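Local coordinates for malate dehydrogenase (Naegleria fowleri, PDB 6UM4), which probably catalyses the reversible, nicotinamide-cofactor-dependent oxidation of malate to oxaloacetate, as other malate dehydrogenases do, at residues R273-G278 against S351-M356; W277-A282 against V404-E409; T283-L288 against A397-A402; I358-Q363 against C372-Q377; G362-P367 against Y384-G389. All blocks are in the same frame, centred on the assembly; numbering follows the deposited sequence.

Interaction 1. Residues R273-G278 against S351-M356; sequences RFAIWG and SEWVSM
Two antiparallel sheets of the alpha/beta C-terminal domain of the lactate/malate dehydrogenase fold come together where Arg273-Gly278, from strand 271-277, meets Ser351-Met356, at the start of strand 353-359. The short segments 275-277 and 353-356 run roughly parallel, 27° apart with axes 6.0 Å from each other, yet they belong to different sheets and are joined by side chains and a water instead of a backbone ladder. At one end the indole of Trp353 lies against Arg273: CB of Arg273 stands 3.6 Å from the centroid of the six-membered ring, almost on its normal, a CH-pi contact over the face. CA of Arg273 covers the same ring nearer its rim, with CE3 of Trp353 3.4 Å away. The arginine chain bends at chi3, which sets one guanidinium face against CZ2 of Trp353 with the two planes 41° apart; its NE bonds to the carbonyl of Phe290. A water accepts from Phe274 N at 3.2 Å and donates to Trp353 O at 2.7 Å. Farther along, OG of Ser355 lies beside its own backbone N and accepts a short, nearly straight bond from Ile276 N, 2.6 Å with an N-H...O angle of 165°. The same hydroxyl is hydrogen-bonded to ND1 of His253 on helix 250-264. A buried serine hydroxyl thus satisfies a strand amide and ties it to a histidine, while the arginine offers its aliphatic stem to the indole and keeps its charged end for a carbonyl.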
# COMPACT_ATOMS: atom_id res chain seq x y z
N ARG A 273 -14.04 -20.18 10.10
CA ARG A 273 -15.36 -19.96 10.66
C ARG A 273 -15.34 -18.94 11.81
O ARG A 273 -15.73 -19.23 12.95
CB ARG A 273 -15.96 -21.29 11.12
CG ARG A 273 -16.09 -22.29 10.00
CD ARG A 273 -16.15 -23.70 10.56
NE ARG A 273 -17.31 -23.86 11.43
CZ ARG A 273 -18.46 -24.38 11.03
NH1 ARG A 273 -18.60 -24.76 9.76
NH2 ARG A 273 -19.48 -24.51 11.87
N PHE A 274 -14.87 -17.74 11.48
CA PHE A 274 -14.91 -16.59 12.38
C PHE A 274 -15.81 -15.52 11.77
O PHE A 274 -15.89 -15.39 10.54
CB PHE A 274 -13.49 -16.03 12.62
CG PHE A 274 -13.47 -14.83 13.53
CD1 PHE A 274 -13.81 -14.97 14.88
CD2 PHE A 274 -13.14 -13.58 13.05
CE1 PHE A 274 -13.81 -13.87 15.72
CE2 PHE A 274 -13.13 -12.48 13.88
CZ PHE A 274 -13.46 -12.62 15.22
N ALA A 275 -16.46 -14.73 12.62
CA ALA A 275 -17.35 -13.68 12.11
C ALA A 275 -17.55 -12.58 13.15
O ALA A 275 -17.48 -12.82 14.36
CB ALA A 275 -18.71 -14.26 11.71
N ILE A 276 -17.84 -11.39 12.65
CA ILE A 276 -18.25 -10.23 13.44
C ILE A 276 -19.75 -10.01 13.21
O ILE A 276 -20.20 -9.95 12.06
CB ILE A 276 -17.44 -8.99 13.02
CG1 ILE A 276 -15.94 -9.28 13.13
CG2 ILE A 276 -17.84 -7.76 13.79
CD1 ILE A 276 -15.43 -9.49 14.56
N TRP A 277 -20.53 -9.91 14.29
CA TRP A 277 -21.95 -9.59 14.20
C TRP A 277 -22.20 -8.14 14.63
O TRP A 277 -21.56 -7.63 15.55
CB TRP A 277 -22.82 -10.49 15.09
CG TRP A 277 -22.78 -11.97 14.81
CD1 TRP A 277 -21.83 -12.85 15.25
CD2 TRP A 277 -23.76 -12.75 14.12
NE1 TRP A 277 -22.13 -14.11 14.82
CE2 TRP A 277 -23.32 -14.08 14.14
CE3 TRP A 277 -24.96 -12.44 13.47
CZ2 TRP A 277 -24.03 -15.11 13.53
CZ3 TRP A 277 -25.66 -13.46 12.87
CH2 TRP A 277 -25.19 -14.78 12.90
N GLY A 278 -23.16 -7.49 13.98
CA GLY A 278 -23.67 -6.23 14.51
C GLY A 278 -23.13 -4.95 13.88
O GLY A 278 -22.90 -4.89 12.67
N SER A 351 -13.46 -18.58 -0.13
CA SER A 351 -14.06 -19.80 0.40
C SER A 351 -14.29 -19.75 1.90
O SER A 351 -15.04 -20.58 2.43
CB SER A 351 -13.20 -21.00 0.02
OG SER A 351 -11.85 -20.80 0.42
N GLU A 352 -13.66 -18.82 2.61
CA GLU A 352 -13.79 -18.73 4.05
C GLU A 352 -14.92 -17.78 4.41
O GLU A 352 -15.29 -16.90 3.64
CB GLU A 352 -12.49 -18.25 4.69
CG GLU A 352 -11.33 -19.21 4.48
CD GLU A 352 -11.41 -20.42 5.39
OE1 GLU A 352 -12.09 -20.33 6.44
OE2 GLU A 352 -10.82 -21.46 5.04
N TRP A 353 -15.47 -17.96 5.61
CA TRP A 353 -16.39 -16.97 6.15
C TRP A 353 -15.69 -15.62 6.20
O TRP A 353 -14.56 -15.51 6.68
CB TRP A 353 -16.84 -17.31 7.56
CG TRP A 353 -17.62 -18.54 7.75
CD1 TRP A 353 -17.84 -19.53 6.85
CD2 TRP A 353 -18.26 -18.95 8.97
NE1 TRP A 353 -18.58 -20.54 7.43
CE2 TRP A 353 -18.85 -20.20 8.73
CE3 TRP A 353 -18.38 -18.38 10.24
CZ2 TRP A 353 -19.56 -20.89 9.71
CZ3 TRP A 353 -19.09 -19.07 11.22
CH2 TRP A 353 -19.66 -20.30 10.95
N VAL A 354 -16.37 -14.58 5.73
CA VAL A 354 -15.92 -13.23 5.99
C VAL A 354 -17.10 -12.47 6.59
O VAL A 354 -18.24 -12.93 6.54
CB VAL A 354 -15.37 -12.53 4.72
CG1 VAL A 354 -14.17 -13.29 4.18
CG2 VAL A 354 -16.45 -12.40 3.64
N SER A 355 -16.78 -11.35 7.23
CA SER A 355 -17.79 -10.47 7.80
C SER A 355 -18.02 -9.29 6.86
O SER A 355 -17.06 -8.70 6.36
CB SER A 355 -17.38 -9.97 9.18
OG SER A 355 -17.23 -11.04 10.11
N MET A 356 -19.29 -8.98 6.64
CA MET A 356 -19.77 -7.80 5.93
C MET A 356 -21.01 -7.31 6.65
O MET A 356 -21.81 -8.13 7.12
CB MET A 356 -20.13 -8.14 4.47
CG MET A 356 -18.94 -8.64 3.60
SD MET A 356 -19.48 -9.27 1.98
CE MET A 356 -19.74 -7.74 1.07
O HOH W 1 -13.51 -16.86 8.74

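Interaction 2. Residues W277-A282 against V404-E409; sequences WGNHSA and VKELIE
A single carboxylate oxygen, OE1 of Glu406, gathers three side-chain partners, two of them from Trp277-Ala282. Ser281 OG donates to Glu406 OE1 at 2.6 Å along the syn lone pair, on the side of the other oxygen. Asn279 ND2 donates to Glu406 OE1 at 2.8 Å from well above the carboxylate plane, 56° out of it, and the amide and carboxylate planes stand nearly perpendicular, 86° apart. The third partner is Thr283 OG1, so the side chains of Asn279, Ser281 and Thr283, from the loop between strands 271-277 and 285-287, converge on one atom; such a gathering of polar groups would be expected to stabilise the negative charge. Val404-Glu409 is part of the long helix 394-414, packed beside this loop in the C-terminal domain. From the helix Glu406 reaches out with CG opposite the backbone N (chi1 -177°) and the chain extended beyond it. The next residue, Leu407, packs its methyls on the loop: CD2 of Leu407 lies 3.3 Å from Asn279 OD1, and Leu407 CD1 is 4.0 Å from Gly278 C. Asn279 ND2 also bonds to Glu410 OE2, while its backbone N is held by Ser403 OG on the same helix.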
# COMPACT_ATOMS: atom_id res chain seq x y z
N TRP A 277 -20.53 -9.91 14.29
CA TRP A 277 -21.95 -9.59 14.20
C TRP A 277 -22.20 -8.14 14.63
O TRP A 277 -21.56 -7.63 15.55
CB TRP A 277 -22.82 -10.49 15.09
CG TRP A 277 -22.78 -11.97 14.81
CD1 TRP A 277 -21.83 -12.85 15.25
CD2 TRP A 277 -23.76 -12.75 14.12
NE1 TRP A 277 -22.13 -14.11 14.82
CE2 TRP A 277 -23.32 -14.08 14.14
CE3 TRP A 277 -24.96 -12.44 13.47
CZ2 TRP A 277 -24.03 -15.11 13.53
CZ3 TRP A 277 -25.66 -13.46 12.87
CH2 TRP A 277 -25.19 -14.78 12.90
N GLY A 278 -23.16 -7.49 13.98
CA GLY A 278 -23.67 -6.23 14.51
C GLY A 278 -23.13 -4.95 13.88
O GLY A 278 -22.90 -4.89 12.67
N ASN A 279 -22.94 -3.94 14.71
CA ASN A 279 -22.53 -2.60 14.28
C ASN A 279 -21.01 -2.51 14.20
O ASN A 279 -20.29 -3.11 15.01
CB ASN A 279 -23.07 -1.60 15.31
CG ASN A 279 -23.14 -0.20 14.79
OD1 ASN A 279 -22.91 0.03 13.62
ND2 ASN A 279 -23.48 0.75 15.66
N HIS A 280 -20.51 -1.73 13.24
CA HIS A 280 -19.08 -1.41 13.21
C HIS A 280 -18.81 -0.40 14.34
O HIS A 280 -18.71 0.81 14.13
CB HIS A 280 -18.66 -0.88 11.84
CG HIS A 280 -17.24 -0.43 11.76
ND1 HIS A 280 -16.17 -1.24 12.09
CD2 HIS A 280 -16.70 0.76 11.39
CE1 HIS A 280 -15.04 -0.57 11.92
NE2 HIS A 280 -15.34 0.64 11.50
N SER A 281 -18.71 -0.92 15.56
CA SER A 281 -18.60 -0.07 16.74
C SER A 281 -18.18 -0.94 17.91
O SER A 281 -17.98 -2.15 17.77
CB SER A 281 -19.92 0.63 17.04
OG SER A 281 -20.80 -0.29 17.65
N ALA A 282 -18.09 -0.31 19.08
CA ALA A 282 -17.69 -1.06 20.26
C ALA A 282 -18.75 -2.06 20.73
O ALA A 282 -18.44 -2.88 21.60
CB ALA A 282 -17.36 -0.10 21.41
N VAL A 404 -27.70 -4.90 17.88
CA VAL A 404 -28.93 -4.57 17.17
C VAL A 404 -29.62 -3.38 17.83
O VAL A 404 -30.04 -2.43 17.16
CB VAL A 404 -29.84 -5.81 17.10
CG1 VAL A 404 -31.26 -5.41 16.74
CG2 VAL A 404 -29.28 -6.78 16.07
N LYS A 405 -29.67 -3.38 19.16
CA LYS A 405 -30.24 -2.26 19.89
C LYS A 405 -29.55 -0.95 19.52
O LYS A 405 -30.20 0.08 19.36
CB LYS A 405 -30.15 -2.53 21.39
CG LYS A 405 -30.83 -1.51 22.27
CD LYS A 405 -30.76 -1.96 23.73
CE LYS A 405 -31.54 -1.03 24.64
NZ LYS A 405 -30.93 0.33 24.68
N GLU A 406 -28.22 -0.97 19.41
CA GLU A 406 -27.53 0.26 19.05
C GLU A 406 -27.84 0.67 17.62
O GLU A 406 -28.05 1.85 17.34
CB GLU A 406 -26.03 0.08 19.21
CG GLU A 406 -25.28 1.33 18.93
CD GLU A 406 -23.79 1.13 19.05
OE1 GLU A 406 -23.26 0.22 18.37
OE2 GLU A 406 -23.18 1.86 19.84
N LEU A 407 -27.90 -0.30 16.71
CA LEU A 407 -28.23 -0.01 15.33
C LEU A 407 -29.63 0.58 15.22
O LEU A 407 -29.86 1.53 14.46
CB LEU A 407 -28.12 -1.28 14.49
CG LEU A 407 -26.71 -1.78 14.17
CD1 LEU A 407 -26.72 -3.22 13.68
CD2 LEU A 407 -26.07 -0.87 13.11
N ILE A 408 -30.58 0.05 15.98
CA ILE A 408 -31.93 0.60 15.94
C ILE A 408 -31.93 2.04 16.47
O ILE A 408 -32.60 2.92 15.92
CB ILE A 408 -32.91 -0.30 16.71
CG1 ILE A 408 -33.11 -1.60 15.94
CG2 ILE A 408 -34.25 0.41 16.90
CD1 ILE A 408 -33.86 -2.66 16.67
N GLU A 409 -31.17 2.30 17.54
CA GLU A 409 -31.12 3.66 18.07
C GLU A 409 -30.49 4.60 17.06
O GLU A 409 -30.96 5.73 16.88
CB GLU A 409 -30.35 3.69 19.40

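Interaction 3. Residues T283-L288 against A397-A402; sequences TQYPDL and ADRINA
With chi1 at 174°, Tyr285 swings its ring to the far side of CB from its backbone N, bringing it against the helix. Arg399 answers with CG beside its backbone N and a bend at chi2 (-54°) that turns its chain across the ring and leads the guanidinium away. CB of Arg399 settles over the ring face, 3.8 Å from the centroid and 25° off the normal, a CH-pi contact, and its CG follows 3.8 Å from CD1 of Tyr285. Ile400 comes in obliquely, its CG1 3.9 Å from CD2 of the tyrosine. The opposite ring face carries CA of Asp287, two residues on in strand 285-287. This outer strand of the three-stranded sheet 285-287, 271-277, 292-293 is here covered by helix 394-414 of the C-terminal domain, and the tyrosine hydroxyl bonds to Ser396 OG on that same helix. Two waters bridge the polar rim. Water 2 donates to both backbone carbonyls, at 2.7 Å to Thr283 O and 2.9 Å to Arg399 O. Water 3 sits in the guanidinium plane, 2.6 Å from Arg399 NH1, from which it accepts, and donates a hydrogen bond to Gln284 O at 3.0 Å. Thr283 turns its own hydroxyl to Ser403 OG.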
# COMPACT_ATOMS: atom_id res chain seq x y z
N THR A 283 -19.98 -2.03 20.19
CA THR A 283 -20.97 -3.04 20.55
C THR A 283 -20.90 -4.26 19.65
O THR A 283 -21.71 -5.18 19.80
CB THR A 283 -22.39 -2.47 20.48
OG1 THR A 283 -22.80 -2.36 19.11
CG2 THR A 283 -22.47 -1.12 21.17
N GLN A 284 -19.96 -4.29 18.71
CA GLN A 284 -19.84 -5.43 17.83
C GLN A 284 -19.66 -6.70 18.64
O GLN A 284 -19.19 -6.68 19.79
CB GLN A 284 -18.63 -5.25 16.91
CG GLN A 284 -17.32 -5.34 17.65
CD GLN A 284 -16.14 -5.03 16.78
OE1 GLN A 284 -15.57 -5.93 16.16
NE2 GLN A 284 -15.72 -3.76 16.77
N TYR A 285 -20.07 -7.81 18.06
CA TYR A 285 -19.86 -9.09 18.71
C TYR A 285 -18.92 -9.94 17.89
O TYR A 285 -19.33 -10.54 16.89
CB TYR A 285 -21.19 -9.83 18.94
CG TYR A 285 -20.98 -11.21 19.49
CD1 TYR A 285 -20.08 -11.43 20.55
CD2 TYR A 285 -21.62 -12.29 18.94
CE1 TYR A 285 -19.87 -12.69 21.03
CE2 TYR A 285 -21.42 -13.56 19.43
CZ TYR A 285 -20.54 -13.75 20.47
OH TYR A 285 -20.36 -15.02 20.95
N PRO A 286 -17.63 -10.00 18.24
CA PRO A 286 -16.72 -10.94 17.60
C PRO A 286 -17.04 -12.35 18.08
O PRO A 286 -16.96 -12.64 19.27
CB PRO A 286 -15.33 -10.48 18.07
CG PRO A 286 -15.56 -9.15 18.80
CD PRO A 286 -16.96 -9.22 19.30
N ASP A 287 -17.40 -13.23 17.15
CA ASP A 287 -18.04 -14.49 17.49
C ASP A 287 -17.07 -15.64 17.22
O ASP A 287 -16.75 -15.92 16.06
CB ASP A 287 -19.34 -14.66 16.70
CG ASP A 287 -20.16 -15.88 17.13
OD1 ASP A 287 -19.76 -16.57 18.09
OD2 ASP A 287 -21.21 -16.13 16.51
N LEU A 288 -16.60 -16.28 18.29
CA LEU A 288 -15.75 -17.46 18.22
C LEU A 288 -16.55 -18.76 18.34
O LEU A 288 -15.94 -19.83 18.38
CB LEU A 288 -14.68 -17.44 19.32
CG LEU A 288 -13.51 -16.46 19.10
CD1 LEU A 288 -12.55 -16.40 20.28
CD2 LEU A 288 -12.78 -16.82 17.83
N ALA A 397 -26.68 -14.68 21.57
CA ALA A 397 -27.91 -13.94 21.32
C ALA A 397 -27.92 -12.62 22.09
O ALA A 397 -28.35 -11.59 21.57
CB ALA A 397 -29.14 -14.78 21.68
N ASP A 398 -27.46 -12.65 23.34
CA ASP A 398 -27.39 -11.44 24.15
C ASP A 398 -26.52 -10.39 23.49
O ASP A 398 -26.88 -9.20 23.44
CB ASP A 398 -26.83 -11.75 25.53
CG ASP A 398 -27.80 -12.50 26.43
OD1 ASP A 398 -28.99 -12.71 26.07
OD2 ASP A 398 -27.33 -12.91 27.51
N ARG A 399 -25.35 -10.79 23.02
CA ARG A 399 -24.40 -9.83 22.49
C ARG A 399 -24.93 -9.23 21.19
O ARG A 399 -24.96 -8.01 21.02
CB ARG A 399 -23.03 -10.48 22.28
CG ARG A 399 -22.30 -10.82 23.57
CD ARG A 399 -22.19 -9.58 24.44
NE ARG A 399 -21.35 -9.77 25.60
CZ ARG A 399 -20.04 -9.51 25.64
NH1 ARG A 399 -19.42 -9.05 24.55
NH2 ARG A 399 -19.36 -9.70 26.76
N ILE A 400 -25.38 -10.10 20.27
CA ILE A 400 -26.00 -9.64 19.03
C ILE A 400 -27.14 -8.67 19.32
O ILE A 400 -27.24 -7.61 18.69
CB ILE A 400 -26.48 -10.84 18.19
CG1 ILE A 400 -25.32 -11.73 17.76
CG2 ILE A 400 -27.21 -10.37 16.96
CD1 ILE A 400 -25.80 -13.00 17.11
N ASN A 401 -27.99 -8.99 20.31
CA ASN A 401 -29.11 -8.11 20.63
C ASN A 401 -28.63 -6.74 21.08
O ASN A 401 -29.28 -5.73 20.80
CB ASN A 401 -30.00 -8.75 21.71
CG ASN A 401 -31.16 -9.54 21.12
OD1 ASN A 401 -31.80 -9.11 20.15
ND2 ASN A 401 -31.39 -10.73 21.65
N ALA A 402 -27.53 -6.68 21.83
CA ALA A 402 -26.99 -5.39 22.26
C ALA A 402 -26.57 -4.54 21.07
O ALA A 402 -26.75 -3.31 21.07
CB ALA A 402 -25.80 -5.61 23.20
O HOH W 2 -22.43 -6.79 21.85
O HOH W 3 -19.99 -8.27 22.15

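Interaction 4. Residues I358-Q363 against C372-Q377; sequences IPSRGQ and CSMPVQ
Ile358, the first residue of Ile358-Gln363, pairs with Cys372 as an antiparallel hydrogen-bonded pair of the beta hairpin formed by strands 353-359 and 371-380. Its N reaches Cys372 O at 3.1 Å in an almost straight N-H...O line (176°); in return Cys372 N donates to Ile358 O at 2.9 Å. The isoleucine branch CG1 lies between backbone N and carbonyl carbon (chi1 72°), directing CD1 along the neighbouring strand, where it packs 4.2 Å from both Met374 SD and Val376 CG1. After Pro359 the chain leaves the strand. Ser360 touches the end of Met374, its CB 4.2 Å from the methyl CE, while its OG accepts from Gly362 N, forming an ST turn, and also bonds to Pro367 O. Arg361 sends its side chain away to a salt bridge with Glu243, but its backbone N donates to Gln363 OE1 at 2.8 Å. The bend of the glutamine chain at chi2 brings OE1 back to this N-H. Gln363 and Met374 cross at about a right angle, the glutamine meeting the extended thioether with its aliphatic part. Val386 of strand 383-386 touches both Ile358 and Met374, and Ile366 of the loop also packs on the methionine. CB of Gln363 comes within 3.6 Å of Met374 SD, and Gln363 OE1 stands 3.7 Å from Met374 CE.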
# COMPACT_ATOMS: atom_id res chain seq x y z
N ILE A 358 -24.48 -5.94 6.12
CA ILE A 358 -25.34 -6.09 4.95
C ILE A 358 -26.78 -5.74 5.34
O ILE A 358 -27.12 -5.72 6.54
CB ILE A 358 -25.25 -7.52 4.37
CG1 ILE A 358 -25.96 -8.51 5.32
CG2 ILE A 358 -23.78 -7.96 4.23
CD1 ILE A 358 -25.92 -9.95 4.86
N PRO A 359 -27.64 -5.42 4.37
CA PRO A 359 -29.05 -5.19 4.71
C PRO A 359 -29.67 -6.44 5.32
O PRO A 359 -29.58 -7.54 4.76
CB PRO A 359 -29.71 -4.84 3.37
CG PRO A 359 -28.78 -5.39 2.33
CD PRO A 359 -27.40 -5.22 2.93
N SER A 360 -30.31 -6.27 6.46
CA SER A 360 -30.98 -7.39 7.10
C SER A 360 -32.26 -7.74 6.34
O SER A 360 -33.16 -6.89 6.17
CB SER A 360 -31.29 -7.05 8.55
OG SER A 360 -32.11 -8.05 9.11
N ARG A 361 -32.34 -8.98 5.87
CA ARG A 361 -33.60 -9.59 5.45
C ARG A 361 -34.15 -10.52 6.53
O ARG A 361 -34.86 -11.49 6.22
CB ARG A 361 -33.40 -10.34 4.14
CG ARG A 361 -32.79 -9.51 2.99
CD ARG A 361 -33.76 -8.42 2.50
NE ARG A 361 -33.26 -7.70 1.32
CZ ARG A 361 -33.96 -6.80 0.63
NH1 ARG A 361 -35.25 -6.61 0.87
NH2 ARG A 361 -33.41 -6.19 -0.42
N GLY A 362 -33.84 -10.27 7.80
CA GLY A 362 -34.31 -11.10 8.88
C GLY A 362 -33.50 -12.34 9.17
O GLY A 362 -33.96 -13.18 9.94
N GLN A 363 -32.30 -12.47 8.60
CA GLN A 363 -31.42 -13.58 8.94
C GLN A 363 -31.23 -13.67 10.45
O GLN A 363 -31.03 -12.65 11.11
CB GLN A 363 -30.06 -13.41 8.25
CG GLN A 363 -30.08 -13.47 6.73
CD GLN A 363 -30.22 -12.10 6.08
OE1 GLN A 363 -30.71 -11.16 6.70
NE2 GLN A 363 -29.72 -11.97 4.85
N CYS A 372 -26.41 -4.86 9.18
CA CYS A 372 -25.91 -5.62 10.30
C CYS A 372 -24.88 -6.60 9.80
O CYS A 372 -25.14 -7.32 8.84
CB CYS A 372 -27.05 -6.36 10.99
SG CYS A 372 -26.55 -7.35 12.39
N SER A 373 -23.72 -6.63 10.46
CA SER A 373 -22.65 -7.54 10.10
C SER A 373 -23.05 -8.97 10.44
O SER A 373 -23.66 -9.24 11.48
CB SER A 373 -21.36 -7.15 10.83
OG SER A 373 -20.22 -7.88 10.39
N MET A 374 -22.75 -9.89 9.52
CA MET A 374 -23.10 -11.29 9.69
C MET A 374 -22.00 -12.13 9.05
O MET A 374 -21.33 -11.67 8.13
CB MET A 374 -24.44 -11.64 9.03
CG MET A 374 -25.61 -10.78 9.45
SD MET A 374 -27.17 -11.27 8.65
CE MET A 374 -28.03 -9.70 8.81
N PRO A 375 -21.84 -13.39 9.47
CA PRO A 375 -20.98 -14.31 8.71
C PRO A 375 -21.57 -14.54 7.33
O PRO A 375 -22.73 -14.95 7.19
CB PRO A 375 -21.01 -15.60 9.54
CG PRO A 375 -22.30 -15.49 10.38
CD PRO A 375 -22.40 -14.01 10.69
N VAL A 376 -20.77 -14.26 6.30
CA VAL A 376 -21.19 -14.50 4.92
C VAL A 376 -20.11 -15.24 4.16
O VAL A 376 -18.93 -15.23 4.52
CB VAL A 376 -21.54 -13.20 4.17
CG1 VAL A 376 -22.54 -12.37 4.96
CG2 VAL A 376 -20.25 -12.43 3.81
N GLN A 377 -20.55 -15.91 3.10
CA GLN A 377 -19.67 -16.45 2.08
C GLN A 377 -19.80 -15.59 0.83
O GLN A 377 -20.92 -15.40 0.33
CB GLN A 377 -20.01 -17.90 1.74
CG GLN A 377 -19.08 -18.45 0.67
CD GLN A 377 -19.10 -19.95 0.63
OE1 GLN A 377 -19.43 -20.61 1.62
NE2 GLN A 377 -18.72 -20.52 -0.50

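Interaction 5. Residues G362-P367 against Y384-G389; sequences GQYGIP and YGVIEG
Tyr364 sits in a loop turn with positive phi (55°), braced by the backbone bonds Gly365 N to Gly362 O and Ile366 N to Gln363 O, and facing the end of strand 383-386, where Val386 CA lies 7.5 Å from Gln363 CA. The phenol extends alongside Val386, the two side chains sliding past each other in opposite directions. Val386 CG1 approaches the ring at its edge, near its plane, 3.7 Å from Tyr364 CE2. Beyond it the hydroxyl of Tyr364 donates to Ile387 O, also near the ring plane, in a very short bond of 2.5 Å; the same OH bonds with Leu390 N, so the phenol end is held by two backbone groups. The other valine methyl, CG2, packs against Gln363, 3.5 Å from NE2 and 3.7 Å from CG; OE1 of this amide is bonded to Arg361 N. Water 4 accepts from Val386 N at 3.2 Å and, weakly, from Gln363 NE2, a loose link. The contact lies at the surface: the loop links strands 353-359 and 371-380, Ile387 is bonded through its backbone to Pro375, Trp277 of strand 271-277 meets the Tyr364 ring edge-to-face, and Pro367 rests on Val404 and Ile408 of helix 394-414.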
# COMPACT_ATOMS: atom_id res chain seq x y z
N GLY A 362 -33.84 -10.27 7.80
CA GLY A 362 -34.31 -11.10 8.88
C GLY A 362 -33.50 -12.34 9.17
O GLY A 362 -33.96 -13.18 9.94
N GLN A 363 -32.30 -12.47 8.60
CA GLN A 363 -31.42 -13.58 8.94
C GLN A 363 -31.23 -13.67 10.45
O GLN A 363 -31.03 -12.65 11.11
CB GLN A 363 -30.06 -13.41 8.25
CG GLN A 363 -30.08 -13.47 6.73
CD GLN A 363 -30.22 -12.10 6.08
OE1 GLN A 363 -30.71 -11.16 6.70
NE2 GLN A 363 -29.72 -11.97 4.85
N TYR A 364 -31.34 -14.88 10.98
CA TYR A 364 -31.20 -15.14 12.41
C TYR A 364 -32.16 -14.28 13.25
O TYR A 364 -31.89 -13.96 14.41
CB TYR A 364 -29.73 -14.98 12.84
CG TYR A 364 -28.90 -16.05 12.18
CD1 TYR A 364 -28.94 -17.36 12.66
CD2 TYR A 364 -28.15 -15.79 11.05
CE1 TYR A 364 -28.23 -18.37 12.04
CE2 TYR A 364 -27.43 -16.80 10.42
CZ TYR A 364 -27.47 -18.09 10.93
OH TYR A 364 -26.77 -19.11 10.32
N GLY A 365 -33.29 -13.88 12.66
CA GLY A 365 -34.28 -13.09 13.35
C GLY A 365 -33.92 -11.63 13.55
O GLY A 365 -34.64 -10.93 14.26
N ILE A 366 -32.87 -11.16 12.89
CA ILE A 366 -32.40 -9.77 13.05
C ILE A 366 -33.43 -8.82 12.47
O ILE A 366 -33.99 -9.09 11.39
CB ILE A 366 -31.03 -9.61 12.37
CG1 ILE A 366 -29.98 -10.42 13.14
CG2 ILE A 366 -30.62 -8.17 12.29
CD1 ILE A 366 -28.64 -10.56 12.39
N PRO A 367 -33.77 -7.72 13.15
CA PRO A 367 -34.77 -6.79 12.61
C PRO A 367 -34.39 -6.28 11.22
O PRO A 367 -33.22 -6.04 10.93
CB PRO A 367 -34.79 -5.65 13.63
CG PRO A 367 -34.33 -6.30 14.92
CD PRO A 367 -33.32 -7.33 14.50
N TYR A 384 -23.19 -12.62 -2.39
CA TYR A 384 -22.83 -13.21 -1.11
C TYR A 384 -24.08 -13.78 -0.46
O TYR A 384 -25.21 -13.43 -0.83
CB TYR A 384 -22.16 -12.20 -0.15
CG TYR A 384 -23.00 -10.96 0.11
CD1 TYR A 384 -24.11 -11.00 0.95
CD2 TYR A 384 -22.67 -9.74 -0.47
CE1 TYR A 384 -24.88 -9.86 1.19
CE2 TYR A 384 -23.42 -8.60 -0.23
CZ TYR A 384 -24.53 -8.66 0.60
OH TYR A 384 -25.28 -7.53 0.83
N GLY A 385 -23.87 -14.67 0.51
CA GLY A 385 -24.95 -15.29 1.27
C GLY A 385 -24.58 -15.52 2.72
O GLY A 385 -23.48 -15.99 3.05
N VAL A 386 -25.51 -15.18 3.61
CA VAL A 386 -25.28 -15.39 5.03
C VAL A 386 -25.11 -16.88 5.29
O VAL A 386 -25.83 -17.71 4.72
CB VAL A 386 -26.45 -14.80 5.84
CG1 VAL A 386 -26.30 -15.10 7.31
CG2 VAL A 386 -26.54 -13.30 5.59
N ILE A 387 -24.15 -17.23 6.15
CA ILE A 387 -23.98 -18.62 6.54
C ILE A 387 -25.24 -19.06 7.25
O ILE A 387 -25.69 -18.41 8.21
CB ILE A 387 -22.74 -18.79 7.43
CG1 ILE A 387 -21.49 -18.26 6.74
CG2 ILE A 387 -22.54 -20.27 7.79
CD1 ILE A 387 -21.11 -19.05 5.50
N GLU A 388 -25.85 -20.15 6.78
CA GLU A 388 -27.14 -20.59 7.30
C GLU A 388 -26.98 -21.70 8.32
O GLU A 388 -25.96 -22.40 8.36
CB GLU A 388 -28.05 -21.08 6.18
CG GLU A 388 -28.46 -20.02 5.19
CD GLU A 388 -29.24 -20.59 4.03
OE1 GLU A 388 -29.48 -21.82 4.01
OE2 GLU A 388 -29.59 -19.81 3.11
N GLY A 389 -28.00 -21.87 9.15
CA GLY A 389 -28.06 -23.03 10.01
C GLY A 389 -27.28 -22.95 11.30
O GLY A 389 -27.18 -23.95 12.01
O HOH W 4 -28.43 -14.24 2.57

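All five contacts lie in the alpha/beta C-terminal domain. Interaction 1 spans its two antiparallel sheets and closes along the chain before interactions 4 and 5 open. Those two have centres about 5 Å apart, share Gly362 and Gln363 and reach the sheet of strands 353-359, 371-380 and 383-386. Interactions 2 and 3, centres about 9 Å apart, both use helix 394-414 and enclose interactions 4 and 5 in sequence, interaction 3 being nested within interaction 2. Helix and sheets meet around Trp277: its NE1 is 2.8 Å from Asp287 OD2, and its ring packs on Pro375, Tyr364 and Ile400. Interaction 3 stays about 5 to 6 Å, nearest atoms, from interactions 4 and 5.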